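Local coordinates for protein epidermin leader peptide processing serine protease EpiP (Staphylococcus aureus subsp. aureus, PDB 3QFH) that probably cleaves the leader peptide from the precursor of the lantibiotic epidermin, acting as a subtilisin-like serine endopeptidase, at residues 90-94 / 112-118; 126-130 / 181-185; 142-148 / 196-202; 52-56 / 211-215. One frame throughout, in Å; residues are numbered along the deposited sequence.

Interaction 1 (90-94 / 112-118); sequences IDRTS and GASYDDL
Arg-92 reaches across to segment 112-118 and ends on the carboxylate of Asp-116. Its CB points toward the other segment, and CD is the first atom to touch, resting 3.8 Å from CD2 of the Tyr-115 ring and also near the carbonyl oxygen of Gly-112. The chain bends about the CG-CD bond (chi3 -79°), which carries the guanidinium over CB of Tyr-115; that carbon sits above the centre of one guanidinium face. At the tip the grip is end-on, one nitrogen to each oxygen: NH1 stands above the carboxylate plane (48° out of it) and donates almost straight to Asp-116 OD2 at 3.2 Å, and NH2 donates to Asp-116 OD1 at 3.1 Å from the syn side, tilted out of that plane. The two flat groups are twisted 58° apart, so this salt bridge is bidentate without being coplanar. NH1 also makes a weak, strongly bent bond to Gly-112 O, 2.9 Å away. The 3-10 turn 113-116, which starts just after Gly-112, brings Gly-112 O and the Asp-116 side chain to the same guanidinium. Gly-112 itself has a positive phi. Next to the salt bridge lies an apolar patch: Ile-90 crosses Tyr-115 at about a right angle, its CD1 4.0 Å from Tyr-115 CD1. The phenol hydroxyl of Tyr-115 is hydrogen-bonded to the carbonyl of Gly-193. Within its own segment, Asp-91 OD1 accepts from Ser-94 N at 2.9 Å through its syn lone pair, an Asx motif.

Interaction 2 (126-130 / 181-185); sequences IAIID and VSGQT
Strand 126-130 and the helical segment 181-185 run nearly antiparallel, their axes 10.0 Å apart at closest approach and 162° between their directions. Every second strand residue, Ile-126, Ile-128 and Asp-130, points its side chain at the helix. Ile-128 is central and uses two branches. Its CG2, anti to the backbone N, lies 3.6 Å from CG1 of Val-181 as the two side chains slide past each other in opposite directions. Its CD1, at the end of the other branch, meets Thr-185 tip to tip, 3.6 Å from OG1, and comes equally near OG of Ser-182. Of the two hydroxyls, Ser-182 OG is bonded to the carbonyl of Gly-178, one turn back. At one end Ile-126 CD1 rests 4.2 Å from Thr-185 CB. At the other, Asp-130 crosses Val-181 obliquely, with OD2 3.6 Å from CG2, while its OD1 accepts from ND1 of His-177 at the start of the same helix, consistent with the Asp-His pair of a subtilase catalytic triad. The strand lies between strands 200-204 and 230-233 in the parallel sheet; helix 177-186 packs on one face beside helix 382-400, and Ala-127 and Ile-129 turn to helix 213-225 on the other.

Interaction 3 (142-148 / 196-202); sequences NNFSTDS and PNNKFTM
Asn-143 and Phe-200 fix the start of this contact through backbone and side chain together. Phe-200 N donates to Asn-143 O at 3.0 Å, and Ser-145 N returns a bond of 2.9 Å to Phe-200 O, making a single bridge between Phe-144 and Phe-200. Asn-143 O receives a further, softer contact from the CA-H of Lys-199. The Asn-143 side chain, with CG beside its backbone N (chi1 -70°), presents ND2 to two carbonyls: Pro-196 O at 2.8 Å, approached from well above its carbonyl plane by a nearly straight N-H, and Ser-186 O at the end of helix 177-186. Asn-142 O is taken by the ammonium of Lys-199, whose NZ lies 2.9 Å away after the chain bends at chi2. In the type I turn Ser-145 to Ser-148, Ser-145 O is gripped twice, by Ser-148 N and by Ser-148 OG. That hydroxyl donates to Ser-145 O and accepts from Met-202 N at 2.8 Å, relaying the turn to the strand. Ser-145 OG in turn accepts from Asp-147 N, an ST turn. Thr-201 OG1 is bonded to Asn-228, and Thr-201 CG2 presses tightly on Ser-148 CA at 3.5 Å. Among these polar links the aromatic pair is an offset edge-to-face stack: the edge of Phe-144 points at the face of Phe-200, centroids 5.9 Å apart and planes at 70°. Segment 142-148 thus runs alongside strand 200-204 and itself leads into the edge strand 149-150 of the seven-stranded parallel sheet of the subtilisin-like Rossmann-type fold.

Interaction 4 (52-56 / 211-215); sequences HVAQI and TELLW. With SO4 (sulfate ion), chain L.
Gln-55 has CG anti to the backbone N (chi1 -164°) and is extended beyond CG, whereas Glu-212 folds at chi2 (-84°); together these torsions bring amide and carboxylate to meet at about a right angle. NE2 of Gln-55 donates to Glu-212 OE2 over 3.1 Å, the bond almost straight. The acceptor lies in the amide plane, but the donor stands 65° above the carboxylate plane. Glu-212 OE2 also forms a salt bridge with Arg-158, and NE2 has a second partner in Thr-79 OG1. On the other side of the amide, OE1 takes a bond from a water at 2.6 Å, and that water accepts from Trp-215 NE1 at 2.9 Å, so both ends of the Gln-55 amide are held. The indole is covered by its own segment, Glu-212 CG lying over the rim of one face. Beside the polar link Leu-214 spreads its two methyls over the strand: CD1 lies 3.9 Å from Gln-55 CB and CD2 4.1 Å from Val-53 CG2. His-52, in a G1 bulge before the strand, gives its NE2 to a sulfate oxygen, O4, at 2.6 Å; the ion probably comes from the crystallisation liquor. Glu-212 is the N-cap residue of helix 213-225, and Leu-214 and Val-53 both touch helix 254-269. The contact therefore seats a propeptide sheet on two catalytic-domain helices, as in subtilisin-propeptide complexes.

How the interactions relate
Interaction 4 brackets the others along the chain, pairing residues 52-56 of the propeptide with residues 211-215 of the subtilase domain; the other three fall in the sequence between. Interaction 1 closes before interactions 2 and 3 open, and those two interlock, their segments alternating. Interactions 2 and 3 have centres about 9 Å apart and share the parallel sheet through neighbouring strands 126-130 and 200-204. Interaction 1, with its centre about 20 Å from each of these, touches interaction 3 where Ile-90 and Tyr-115 pack on Pro-196. Interactions 1 and 4 lie on opposite sides of the chain's centre, about 42 Å between centres, so the set reaches from the propeptide interface to the loops of interaction 1.

Interaction 1 (90-94 / 112-118)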
loop_
_atom_site.group_PDB
_atom_site.type_symbol
_atom_site.label_atom_id
_atom_site.label_comp_id
_atom_site.label_asym_id
_atom_site.label_seq_id
_atom_site.Cartn_x
_atom_site.Cartn_y
_atom_site.Cartn_z
ATOM N N ILE A 90 -17.226 -20.572 1.983
ATOM C CA ILE A 90 -16.434 -20.093 3.125
ATOM C C ILE A 90 -16.413 -21.100 4.280
ATOM O O ILE A 90 -17.352 -21.172 5.078
ATOM C CB ILE A 90 -16.963 -18.757 3.649
ATOM C CG1 ILE A 90 -16.859 -17.699 2.548
ATOM C CG2 ILE A 90 -16.176 -18.321 4.884
ATOM C CD1 ILE A 90 -17.434 -16.398 2.948
ATOM N N ASP A 91 -15.317 -21.847 4.369
ATOM C CA ASP A 91 -15.159 -22.880 5.381
ATOM C C ASP A 91 -14.394 -22.396 6.609
ATOM O O ASP A 91 -13.167 -22.301 6.593
ATOM C CB ASP A 91 -14.438 -24.094 4.783
ATOM C CG ASP A 91 -14.103 -25.143 5.825
ATOM O OD1 ASP A 91 -14.841 -25.234 6.835
ATOM O OD2 ASP A 91 -13.096 -25.868 5.636
ATOM N N ARG A 92 -15.131 -22.146 7.683
ATOM C CA ARG A 92 -14.552 -21.713 8.939
ATOM C C ARG A 92 -14.369 -22.819 9.968
ATOM O O ARG A 92 -13.625 -22.629 10.909
ATOM C CB ARG A 92 -15.456 -20.671 9.577
ATOM C CG ARG A 92 -15.397 -19.310 8.951
ATOM C CD ARG A 92 -16.697 -18.591 9.242
ATOM N NE ARG A 92 -17.742 -19.063 8.341
ATOM C CZ ARG A 92 -19.041 -18.792 8.465
ATOM N NH1 ARG A 92 -19.501 -18.081 9.492
ATOM N NH2 ARG A 92 -19.888 -19.269 7.561
ATOM N N THR A 93 -15.040 -23.957 9.814
ATOM C CA THR A 93 -15.006 -24.979 10.875
ATOM C C THR A 93 -14.540 -26.412 10.528
ATOM O O THR A 93 -14.349 -27.212 11.439
ATOM C CB THR A 93 -16.400 -25.072 11.540
ATOM O OG1 THR A 93 -17.382 -25.361 10.536
ATOM C CG2 THR A 93 -16.770 -23.749 12.242
ATOM N N SER A 94 -14.331 -26.742 9.254
ATOM C CA SER A 94 -13.886 -28.105 8.908
ATOM C C SER A 94 -12.487 -28.376 9.485
ATOM O O SER A 94 -11.777 -27.446 9.897
ATOM C CB SER A 94 -13.831 -28.330 7.392
ATOM O OG SER A 94 -12.596 -27.868 6.850
ATOM N N GLY A 112 -15.994 -14.937 13.043
ATOM C CA GLY A 112 -16.478 -15.525 11.800
ATOM C C GLY A 112 -17.943 -15.294 11.498
ATOM O O GLY A 112 -18.392 -15.613 10.393
ATOM N N ALA A 113 -18.694 -14.740 12.454
ATOM C CA ALA A 113 -20.123 -14.467 12.223
ATOM C C ALA A 113 -20.374 -13.480 11.078
ATOM O O ALA A 113 -21.392 -13.573 10.417
ATOM C CB ALA A 113 -20.809 -13.973 13.499
ATOM N N SER A 114 -19.454 -12.549 10.827
ATOM C CA SER A 114 -19.681 -11.585 9.760
ATOM C C SER A 114 -19.672 -12.221 8.347
ATOM O O SER A 114 -20.248 -11.641 7.405
ATOM C CB SER A 114 -18.718 -10.408 9.839
ATOM O OG SER A 114 -17.421 -10.775 9.474
ATOM N N TYR A 115 -19.071 -13.405 8.194
ATOM C CA TYR A 115 -19.087 -14.069 6.882
ATOM C C TYR A 115 -20.496 -14.543 6.494
ATOM O O TYR A 115 -20.724 -14.892 5.336
ATOM C CB TYR A 115 -18.087 -15.233 6.794
ATOM C CG TYR A 115 -16.648 -14.778 6.902
ATOM C CD1 TYR A 115 -16.047 -14.063 5.873
ATOM C CD2 TYR A 115 -15.897 -15.047 8.024
ATOM C CE1 TYR A 115 -14.733 -13.632 5.970
ATOM C CE2 TYR A 115 -14.584 -14.616 8.129
ATOM C CZ TYR A 115 -14.010 -13.914 7.102
ATOM O OH TYR A 115 -12.701 -13.493 7.213
ATOM N N ASP A 116 -21.438 -14.568 7.437
ATOM C CA ASP A 116 -22.819 -14.935 7.080
ATOM C C ASP A 116 -23.630 -13.718 6.622
ATOM O O ASP A 116 -24.759 -13.861 6.191
ATOM C CB ASP A 116 -23.509 -15.644 8.248
ATOM C CG ASP A 116 -22.828 -16.966 8.599
ATOM O OD1 ASP A 116 -22.567 -17.765 7.670
ATOM O OD2 ASP A 116 -22.548 -17.206 9.795
ATOM N N ASP A 117 -23.028 -12.533 6.705
ATOM C CA ASP A 117 -23.665 -11.275 6.316
ATOM C C ASP A 117 -22.994 -10.657 5.079
ATOM O O ASP A 117 -23.173 -9.477 4.810
ATOM C CB ASP A 117 -23.556 -10.282 7.484
ATOM C CG ASP A 117 -24.177 -10.825 8.778
ATOM O OD1 ASP A 117 -25.259 -11.428 8.693
ATOM O OD2 ASP A 117 -23.593 -10.642 9.869
ATOM N N LEU A 118 -22.204 -11.436 4.343
ATOM C CA LEU A 118 -21.520 -10.909 3.153
ATOM C C LEU A 118 -22.529 -10.543 2.067
ATOM O O LEU A 118 -23.595 -11.132 2.016
ATOM C CB LEU A 118 -20.550 -11.932 2.573
ATOM C CG LEU A 118 -19.318 -12.288 3.408
ATOM C CD1 LEU A 118 -18.571 -13.446 2.761
ATOM C CD2 LEU A 118 -18.420 -11.091 3.575
#

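Interaction 2 (126-130 / 181-185)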
loop_
_atom_site.group_PDB
_atom_site.type_symbol
_atom_site.label_atom_id
_atom_site.label_comp_id
_atom_site.label_asym_id
_atom_site.label_seq_id
_atom_site.Cartn_x
_atom_site.Cartn_y
_atom_site.Cartn_z
ATOM N N ILE A 126 -10.279 -5.370 -5.660
ATOM C CA ILE A 126 -9.279 -4.798 -4.805
ATOM C C ILE A 126 -7.925 -4.857 -5.549
ATOM O O ILE A 126 -7.504 -5.918 -6.000
ATOM C CB ILE A 126 -9.176 -5.557 -3.481
ATOM C CG1 ILE A 126 -10.543 -5.633 -2.793
ATOM C CG2 ILE A 126 -8.147 -4.897 -2.557
ATOM C CD1 ILE A 126 -10.559 -6.561 -1.627
ATOM N N ALA A 127 -7.275 -3.711 -5.693
ATOM C CA ALA A 127 -5.980 -3.660 -6.319
ATOM C C ALA A 127 -4.972 -3.677 -5.208
ATOM O O ALA A 127 -5.162 -3.042 -4.148
ATOM C CB ALA A 127 -5.820 -2.405 -7.176
ATOM N N ILE A 128 -3.927 -4.451 -5.402
ATOM C CA ILE A 128 -2.845 -4.534 -4.418
ATOM C C ILE A 128 -1.583 -4.155 -5.155
ATOM O O ILE A 128 -1.248 -4.748 -6.170
ATOM C CB ILE A 128 -2.721 -5.956 -3.800
ATOM C CG1 ILE A 128 -4.066 -6.390 -3.191
ATOM C CG2 ILE A 128 -1.622 -5.993 -2.709
ATOM C CD1 ILE A 128 -4.101 -7.855 -2.767
ATOM N N ILE A 129 -0.888 -3.150 -4.647
ATOM C CA ILE A 129 0.356 -2.708 -5.234
ATOM C C ILE A 129 1.447 -3.263 -4.319
ATOM O O ILE A 129 1.584 -2.825 -3.199
ATOM C CB ILE A 129 0.381 -1.184 -5.344
ATOM C CG1 ILE A 129 -0.787 -0.743 -6.235
ATOM C CG2 ILE A 129 1.725 -0.705 -5.889
ATOM C CD1 ILE A 129 -0.968 0.743 -6.323
ATOM N N ASP A 130 2.195 -4.259 -4.787
ATOM C CA ASP A 130 3.168 -4.906 -3.911
ATOM C C ASP A 130 4.226 -5.693 -4.710
ATOM O O ASP A 130 4.501 -5.370 -5.891
ATOM C CB ASP A 130 2.403 -5.804 -2.915
ATOM C CG ASP A 130 3.040 -5.825 -1.529
ATOM O OD1 ASP A 130 4.173 -6.346 -1.363
ATOM O OD2 ASP A 130 2.382 -5.322 -0.595
ATOM N N VAL A 181 0.168 -10.267 1.798
ATOM C CA VAL A 181 -0.816 -9.222 1.780
ATOM C C VAL A 181 -2.091 -9.712 1.107
ATOM O O VAL A 181 -3.179 -9.477 1.602
ATOM C CB VAL A 181 -0.267 -7.929 1.081
ATOM C CG1 VAL A 181 -1.394 -6.952 0.789
ATOM C CG2 VAL A 181 0.826 -7.258 1.956
ATOM N N SER A 182 -1.954 -10.389 -0.021
ATOM C CA SER A 182 -3.112 -10.880 -0.770
ATOM C C SER A 182 -3.968 -11.831 0.029
ATOM O O SER A 182 -5.197 -11.879 -0.147
ATOM C CB SER A 182 -2.648 -11.565 -2.041
ATOM O OG SER A 182 -1.905 -10.656 -2.819
ATOM N N GLY A 183 -3.327 -12.618 0.884
ATOM C CA GLY A 183 -4.056 -13.540 1.735
ATOM C C GLY A 183 -4.978 -12.830 2.709
ATOM O O GLY A 183 -6.101 -13.309 2.974
ATOM N N GLN A 184 -4.540 -11.674 3.219
ATOM C CA GLN A 184 -5.338 -10.909 4.170
ATOM C C GLN A 184 -6.609 -10.329 3.552
ATOM O O GLN A 184 -7.619 -10.208 4.232
ATOM C CB GLN A 184 -4.517 -9.805 4.833
ATOM C CG GLN A 184 -3.380 -10.351 5.754
ATOM C CD GLN A 184 -3.918 -11.227 6.880
ATOM O OE1 GLN A 184 -4.469 -10.736 7.852
ATOM N NE2 GLN A 184 -3.743 -12.519 6.748
ATOM N N THR A 185 -6.571 -10.005 2.268
ATOM C CA THR A 185 -7.746 -9.461 1.610
ATOM C C THR A 185 -8.605 -10.547 0.994
ATOM O O THR A 185 -9.824 -10.486 1.068
ATOM C CB THR A 185 -7.396 -8.499 0.416
ATOM O OG1 THR A 185 -6.608 -9.186 -0.559
ATOM C CG2 THR A 185 -6.662 -7.275 0.855
#

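Interaction 3 (142-148 / 196-202)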
loop_
_atom_site.group_PDB
_atom_site.type_symbol
_atom_site.label_atom_id
_atom_site.label_comp_id
_atom_site.label_asym_id
_atom_site.label_seq_id
_atom_site.Cartn_x
_atom_site.Cartn_y
_atom_site.Cartn_z
ATOM N N ASN A 142 -8.603 -18.753 -6.918
ATOM C CA ASN A 142 -9.934 -18.431 -7.415
ATOM C C ASN A 142 -10.212 -16.923 -7.456
ATOM O O ASN A 142 -10.985 -16.455 -8.295
ATOM C CB ASN A 142 -11.022 -19.151 -6.620
ATOM C CG ASN A 142 -12.376 -19.089 -7.319
ATOM O OD1 ASN A 142 -13.377 -18.671 -6.737
ATOM N ND2 ASN A 142 -12.388 -19.435 -8.601
ATOM N N ASN A 143 -9.570 -16.163 -6.572
ATOM C CA ASN A 143 -9.782 -14.718 -6.501
ATOM C C ASN A 143 -8.808 -13.887 -7.342
ATOM O O ASN A 143 -9.047 -12.705 -7.607
ATOM C CB ASN A 143 -9.819 -14.285 -5.025
ATOM C CG ASN A 143 -11.090 -14.796 -4.311
ATOM O OD1 ASN A 143 -12.083 -15.156 -4.972
ATOM N ND2 ASN A 143 -11.082 -14.794 -2.981
ATOM N N PHE A 144 -7.730 -14.521 -7.786
ATOM C CA PHE A 144 -6.736 -13.870 -8.605
ATOM C C PHE A 144 -7.321 -13.418 -9.937
ATOM O O PHE A 144 -7.898 -14.210 -10.647
ATOM C CB PHE A 144 -5.580 -14.826 -8.905
ATOM C CG PHE A 144 -4.511 -14.207 -9.752
ATOM C CD1 PHE A 144 -4.386 -14.540 -11.085
ATOM C CD2 PHE A 144 -3.673 -13.225 -9.214
ATOM C CE1 PHE A 144 -3.414 -13.945 -11.867
ATOM C CE2 PHE A 144 -2.715 -12.616 -9.982
ATOM C CZ PHE A 144 -2.580 -12.985 -11.321
ATOM N N SER A 145 -7.150 -12.153 -10.277
ATOM C CA SER A 145 -7.625 -11.654 -11.568
ATOM C C SER A 145 -6.486 -11.630 -12.590
ATOM O O SER A 145 -5.373 -11.165 -12.288
ATOM C CB SER A 145 -8.206 -10.246 -11.429
ATOM O OG SER A 145 -8.401 -9.659 -12.710
ATOM N N THR A 146 -6.770 -12.097 -13.803
ATOM C CA THR A 146 -5.781 -12.068 -14.873
ATOM C C THR A 146 -5.519 -10.650 -15.404
ATOM O O THR A 146 -4.698 -10.469 -16.279
ATOM C CB THR A 146 -6.145 -13.002 -16.024
ATOM O OG1 THR A 146 -7.414 -12.625 -16.565
ATOM C CG2 THR A 146 -6.175 -14.466 -15.531
ATOM N N ASP A 147 -6.214 -9.648 -14.874
ATOM C CA ASP A 147 -5.956 -8.257 -15.246
ATOM C C ASP A 147 -4.767 -7.718 -14.444
ATOM O O ASP A 147 -4.374 -6.568 -14.596
ATOM C CB ASP A 147 -7.202 -7.397 -15.015
ATOM C CG ASP A 147 -8.345 -7.776 -15.938
ATOM O OD1 ASP A 147 -8.072 -8.333 -17.030
ATOM O OD2 ASP A 147 -9.518 -7.514 -15.585
ATOM N N SER A 148 -4.193 -8.551 -13.587
ATOM C CA SER A 148 -3.040 -8.149 -12.800
ATOM C C SER A 148 -1.900 -7.743 -13.740
ATOM O O SER A 148 -1.716 -8.352 -14.797
ATOM C CB SER A 148 -2.623 -9.286 -11.879
ATOM O OG SER A 148 -3.613 -9.520 -10.888
ATOM N N PRO A 196 -13.469 -12.781 1.129
ATOM C CA PRO A 196 -13.214 -14.053 0.450
ATOM C C PRO A 196 -13.867 -14.313 -0.904
ATOM O O PRO A 196 -13.480 -15.276 -1.565
ATOM C CB PRO A 196 -13.693 -15.102 1.467
ATOM C CG PRO A 196 -14.610 -14.387 2.374
ATOM C CD PRO A 196 -14.194 -12.960 2.397
ATOM N N ASN A 197 -14.828 -13.480 -1.310
ATOM C CA ASN A 197 -15.500 -13.646 -2.603
ATOM C C ASN A 197 -15.152 -12.551 -3.619
ATOM O O ASN A 197 -15.617 -12.580 -4.739
ATOM C CB ASN A 197 -17.013 -13.698 -2.389
ATOM C CG ASN A 197 -17.438 -14.813 -1.422
ATOM O OD1 ASN A 197 -16.794 -15.855 -1.326
ATOM N ND2 ASN A 197 -18.529 -14.578 -0.703
ATOM N N ASN A 198 -14.337 -11.587 -3.219
ATOM C CA ASN A 198 -13.901 -10.521 -4.115
ATOM C C ASN A 198 -12.632 -10.894 -4.867
ATOM O O ASN A 198 -11.734 -11.559 -4.331
ATOM C CB ASN A 198 -13.637 -9.201 -3.352
ATOM C CG ASN A 198 -14.913 -8.552 -2.842
ATOM O OD1 ASN A 198 -15.466 -8.961 -1.824
ATOM N ND2 ASN A 198 -15.376 -7.514 -3.545
ATOM N N LYS A 199 -12.546 -10.443 -6.106
ATOM C CA LYS A 199 -11.350 -10.658 -6.899
ATOM C C LYS A 199 -10.348 -9.584 -6.516
ATOM O O LYS A 199 -10.736 -8.453 -6.154
ATOM C CB LYS A 199 -11.630 -10.536 -8.396
ATOM C CG LYS A 199 -12.751 -11.405 -8.939
ATOM C CD LYS A 199 -12.507 -12.878 -8.677
ATOM C CE LYS A 199 -13.676 -13.719 -9.188
ATOM N NZ LYS A 199 -13.537 -15.174 -8.894
ATOM N N PHE A 200 -9.068 -9.937 -6.567
ATOM C CA PHE A 200 -8.012 -8.996 -6.325
ATOM C C PHE A 200 -7.147 -8.959 -7.570
ATOM O O PHE A 200 -7.088 -9.923 -8.360
ATOM C CB PHE A 200 -7.203 -9.327 -5.066
ATOM C CG PHE A 200 -6.269 -10.495 -5.213
ATOM C CD1 PHE A 200 -4.930 -10.290 -5.514
ATOM C CD2 PHE A 200 -6.722 -11.794 -5.030
ATOM C CE1 PHE A 200 -4.066 -11.353 -5.635
ATOM C CE2 PHE A 200 -5.856 -12.867 -5.139
ATOM C CZ PHE A 200 -4.534 -12.650 -5.454
ATOM N N THR A 201 -6.510 -7.819 -7.760
ATOM C CA THR A 201 -5.658 -7.587 -8.892
ATOM C C THR A 201 -4.334 -7.164 -8.323
ATOM O O THR A 201 -4.275 -6.231 -7.526
ATOM C CB THR A 201 -6.203 -6.458 -9.782
ATOM O OG1 THR A 201 -7.563 -6.730 -10.122
ATOM C CG2 THR A 201 -5.402 -6.346 -11.040
ATOM N N MET A 202 -3.269 -7.841 -8.717
ATOM C CA MET A 202 -1.949 -7.517 -8.211
ATOM C C MET A 202 -1.250 -6.613 -9.201
ATOM O O MET A 202 -1.341 -6.822 -10.404
ATOM C CB MET A 202 -1.147 -8.801 -7.967
ATOM C CG MET A 202 0.355 -8.617 -7.643
ATOM S SD MET A 202 0.706 -7.674 -6.157
ATOM C CE MET A 202 -0.119 -8.625 -4.868
#

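Interaction 4 (52-56 / 211-215)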
loop_
_atom_site.group_PDB
_atom_site.type_symbol
_atom_site.label_atom_id
_atom_site.label_comp_id
_atom_site.label_asym_id
_atom_site.label_seq_id
_atom_site.Cartn_x
_atom_site.Cartn_y
_atom_site.Cartn_z
ATOM N N HIS A 52 2.263 13.473 -16.074
ATOM C CA HIS A 52 3.312 14.321 -16.628
ATOM C C HIS A 52 4.667 14.123 -15.933
ATOM O O HIS A 52 5.385 15.100 -15.640
ATOM C CB HIS A 52 2.888 15.798 -16.620
ATOM C CG HIS A 52 1.731 16.091 -17.521
ATOM N ND1 HIS A 52 0.554 16.638 -17.072
ATOM C CD2 HIS A 52 1.566 15.877 -18.846
ATOM C CE1 HIS A 52 -0.279 16.781 -18.088
ATOM N NE2 HIS A 52 0.314 16.330 -19.178
ATOM N N VAL A 53 5.028 12.864 -15.673
ATOM C CA VAL A 53 6.327 12.556 -15.065
ATOM C C VAL A 53 7.045 11.449 -15.837
ATOM O O VAL A 53 6.428 10.518 -16.364
ATOM C CB VAL A 53 6.236 12.206 -13.553
ATOM C CG1 VAL A 53 5.712 13.396 -12.755
ATOM C CG2 VAL A 53 5.374 10.976 -13.302
ATOM N N ALA A 54 8.361 11.589 -15.939
ATOM C CA ALA A 54 9.181 10.620 -16.639
ATOM C C ALA A 54 10.499 10.463 -15.927
ATOM O O ALA A 54 10.894 11.310 -15.124
ATOM C CB ALA A 54 9.434 11.051 -18.068
ATOM N N GLN A 55 11.159 9.353 -16.197
ATOM C CA GLN A 55 12.475 9.131 -15.651
ATOM C C GLN A 55 13.362 9.107 -16.870
ATOM O O GLN A 55 13.053 8.451 -17.864
ATOM C CB GLN A 55 12.560 7.832 -14.872
ATOM C CG GLN A 55 13.778 7.761 -13.996
ATOM C CD GLN A 55 13.825 6.479 -13.184
ATOM O OE1 GLN A 55 13.416 5.415 -13.664
ATOM N NE2 GLN A 55 14.363 6.563 -11.962
ATOM N N ILE A 56 14.451 9.840 -16.801
ATOM C CA ILE A 56 15.360 9.955 -17.916
ATOM C C ILE A 56 16.778 9.677 -17.452
ATOM O O ILE A 56 17.194 10.093 -16.367
ATOM C CB ILE A 56 15.260 11.371 -18.528
ATOM C CG1 ILE A 56 13.799 11.670 -18.913
ATOM C CG2 ILE A 56 16.193 11.513 -19.732
ATOM C CD1 ILE A 56 13.592 13.064 -19.550
ATOM N N THR A 211 12.244 -0.852 -5.198
ATOM C CA THR A 211 11.184 -0.306 -6.034
ATOM C C THR A 211 11.498 1.177 -6.254
ATOM O O THR A 211 12.387 1.734 -5.606
ATOM C CB THR A 211 9.810 -0.481 -5.362
ATOM O OG1 THR A 211 8.760 -0.100 -6.265
ATOM C CG2 THR A 211 9.724 0.358 -4.077
ATOM N N GLU A 212 10.799 1.797 -7.198
ATOM C CA GLU A 212 10.931 3.228 -7.469
ATOM C C GLU A 212 9.565 3.808 -7.155
ATOM O O GLU A 212 8.547 3.180 -7.478
ATOM C CB GLU A 212 11.234 3.491 -8.949
ATOM C CG GLU A 212 12.625 3.097 -9.468
ATOM C CD GLU A 212 13.711 4.148 -9.215
ATOM O OE1 GLU A 212 13.636 4.885 -8.217
ATOM O OE2 GLU A 212 14.661 4.221 -10.021
ATOM N N LEU A 213 9.515 4.992 -6.537
ATOM C CA LEU A 213 8.223 5.610 -6.242
ATOM C C LEU A 213 7.459 5.907 -7.533
ATOM O O LEU A 213 6.236 5.915 -7.539
ATOM C CB LEU A 213 8.359 6.870 -5.370
ATOM C CG LEU A 213 8.740 6.628 -3.901
ATOM C CD1 LEU A 213 8.879 7.955 -3.157
ATOM C CD2 LEU A 213 7.731 5.754 -3.196
ATOM N N LEU A 214 8.182 6.135 -8.625
ATOM C CA LEU A 214 7.541 6.341 -9.902
ATOM C C LEU A 214 6.800 5.089 -10.381
ATOM O O LEU A 214 5.792 5.213 -11.057
ATOM C CB LEU A 214 8.534 6.789 -10.961
ATOM C CG LEU A 214 9.100 8.202 -10.757
ATOM C CD1 LEU A 214 10.141 8.499 -11.843
ATOM C CD2 LEU A 214 8.013 9.240 -10.765
ATOM N N TRP A 215 7.299 3.896 -10.053
ATOM C CA TRP A 215 6.613 2.661 -10.477
ATOM C C TRP A 215 5.332 2.527 -9.682
ATOM O O TRP A 215 4.275 2.153 -10.222
ATOM C CB TRP A 215 7.459 1.387 -10.282
ATOM C CG TRP A 215 8.867 1.398 -10.838
ATOM C CD1 TRP A 215 9.383 2.246 -11.765
ATOM C CD2 TRP A 215 9.883 0.415 -10.588
ATOM N NE1 TRP A 215 10.685 1.911 -12.048
ATOM C CE2 TRP A 215 11.014 0.778 -11.353
ATOM C CE3 TRP A 215 9.950 -0.717 -9.781
ATOM C CZ2 TRP A 215 12.209 0.056 -11.320
ATOM C CZ3 TRP A 215 11.139 -1.442 -9.743
ATOM C CH2 TRP A 215 12.253 -1.055 -10.520
HETATM S S SO4 L . -1.588 16.908 -22.079
HETATM O O1 SO4 L . -1.643 17.434 -23.440
HETATM O O2 SO4 L . -2.315 17.809 -21.191
HETATM O O3 SO4 L . -2.191 15.578 -22.030
HETATM O O4 SO4 L . -0.196 16.815 -21.661
HETATM O O HOH W 1 13.003 2.895 -13.579
#